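Side-chain contact in DspB (Aggregatibacter actinomycetemcomitans, PDB 1YHT), which hydrolyses terminal beta-linked N-acetylhexosamine residues as a family 20 glycoside hydrolase and disperses biofilms, probably by cutting their polysaccharide matrix: residues A74-G77 and I81-N84. Sequence-based numbering, arbitrary orientation.
Sequences AVQG and IYIN
Ile81 meets the 74-77 segment through its backbone: its O accepts a hydrogen bond from Gly77 N, 2.9 Å long. The same oxygen also receives a CA-H...O contact from Gln76, while the Ile81 side chain starts away from 74-77 and touches Phe29 and Pro90. Tyr82 illustrates how a non-hydrogen-bonded pair can be knit together by side chains instead. The extended Gln76 chain, with CG anti to its own N (chi1 -169°), runs over one face of the Tyr82 ring. Gln76 CG lies 4.1 Å from the ring centroid, a CH-pi contact displaced toward the rim; farther out the amide stacks on the ring, their planes 19° apart. Ala74 CB sits at the ring edge, near its plane, 4.0 Å from Tyr82 CD1, and also packs on Tyr82 CB. Ile83 then forms the hydrogen-bonded pair with Val75: Ile83 N reaches Val75 O over 2.8 Å, and Val75 N returns the bond to Ile83 O over 3.0 Å. On the sheet face opposite Tyr82, Val75 and Ile83 lie side by side, with Val75 CG1 3.9 Å from Ile83 CB. Past this pair, Asn84 turns from the partner strand and its amide bonds to Gln69, Tyr86 and Thr87. Strand 90-91, where Phe91 shares backbone bonds with Tyr82, completes a small antiparallel sheet. The whole is a beta hairpin at the surface of the family 20 catalytic domain, inserted between strand 49-53 and helix 94-106 of its TIM barrel.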
loop_
_atom_site.group_PDB
_atom_site.type_symbol
_atom_site.label_atom_id
_atom_site.label_comp_id
_atom_site.label_asym_id
_atom_site.label_seq_id
_atom_site.Cartn_x
_atom_site.Cartn_y
_atom_site.Cartn_z
ATOM N N ALA A 74 18.372 -15.292 10.916
ATOM C CA ALA A 74 18.719 -13.896 10.820
ATOM C C ALA A 74 19.829 -13.486 11.823
ATOM O O ALA A 74 20.072 -14.163 12.827
ATOM C CB ALA A 74 17.468 -13.062 11.026
ATOM N N VAL A 75 20.477 -12.368 11.555
ATOM C CA VAL A 75 21.316 -11.719 12.584
ATOM C C VAL A 75 20.460 -10.648 13.279
ATOM O O VAL A 75 19.868 -9.802 12.612
ATOM C CB VAL A 75 22.703 -11.211 11.986
ATOM C CG1 VAL A 75 22.528 -10.583 10.673
ATOM C CG2 VAL A 75 23.408 -10.240 12.916
ATOM N N GLN A 76 20.337 -10.713 14.606
ATOM C CA GLN A 76 19.531 -9.746 15.322
ATOM C C GLN A 76 20.441 -8.635 15.853
ATOM O O GLN A 76 21.520 -8.895 16.444
ATOM C CB GLN A 76 18.685 -10.389 16.431
ATOM C CG GLN A 76 17.625 -9.465 17.032
ATOM C CD GLN A 76 16.787 -10.121 18.119
ATOM O OE1 GLN A 76 15.623 -9.743 18.359
ATOM N NE2 GLN A 76 17.353 -11.109 18.759
ATOM N N GLY A 77 20.031 -7.401 15.601
ATOM C CA GLY A 77 20.782 -6.226 16.049
ATOM C C GLY A 77 20.483 -5.954 17.498
ATOM O O GLY A 77 19.598 -6.561 18.102
ATOM N N ILE A 81 16.146 -5.821 16.013
ATOM C CA ILE A 81 15.675 -5.945 14.609
ATOM C C ILE A 81 16.446 -7.064 13.855
ATOM O O ILE A 81 17.686 -7.081 13.859
ATOM C CB ILE A 81 15.721 -4.576 13.915
ATOM C CG1 ILE A 81 14.606 -3.703 14.537
ATOM C CG2 ILE A 81 15.543 -4.704 12.376
ATOM C CD1 ILE A 81 14.651 -2.274 14.112
ATOM N N TYR A 82 15.703 -7.999 13.265
ATOM C CA TYR A 82 16.242 -9.134 12.531
ATOM C C TYR A 82 16.663 -8.706 11.103
ATOM O O TYR A 82 15.906 -8.050 10.386
ATOM C CB TYR A 82 15.208 -10.291 12.453
ATOM C CG TYR A 82 14.871 -10.874 13.808
ATOM C CD1 TYR A 82 15.687 -11.848 14.408
ATOM C CD2 TYR A 82 13.764 -10.436 14.507
ATOM C CE1 TYR A 82 15.386 -12.372 15.671
ATOM C CE2 TYR A 82 13.464 -10.934 15.786
ATOM C CZ TYR A 82 14.261 -11.906 16.337
ATOM O OH TYR A 82 13.946 -12.356 17.575
ATOM N N ILE A 83 17.867 -9.121 10.708
ATOM C CA ILE A 83 18.432 -8.826 9.416
ATOM C C ILE A 83 18.623 -10.125 8.652
ATOM O O ILE A 83 19.299 -11.021 9.113
ATOM C CB ILE A 83 19.782 -8.121 9.564
ATOM C CG1 ILE A 83 19.632 -6.783 10.331
ATOM C CG2 ILE A 83 20.463 -7.938 8.190
ATOM C CD1 ILE A 83 18.897 -5.717 9.669
ATOM N N ASN A 84 18.029 -10.221 7.474
ATOM C CA ASN A 84 18.236 -11.403 6.641
ATOM C C ASN A 84 19.701 -11.375 6.151
ATOM O O ASN A 84 20.065 -10.465 5.446
ATOM C CB ASN A 84 17.247 -11.385 5.460
ATOM C CG ASN A 84 17.434 -12.576 4.513
ATOM O OD1 ASN A 84 18.565 -13.022 4.287
ATOM N ND2 ASN A 84 16.340 -13.095 3.970
#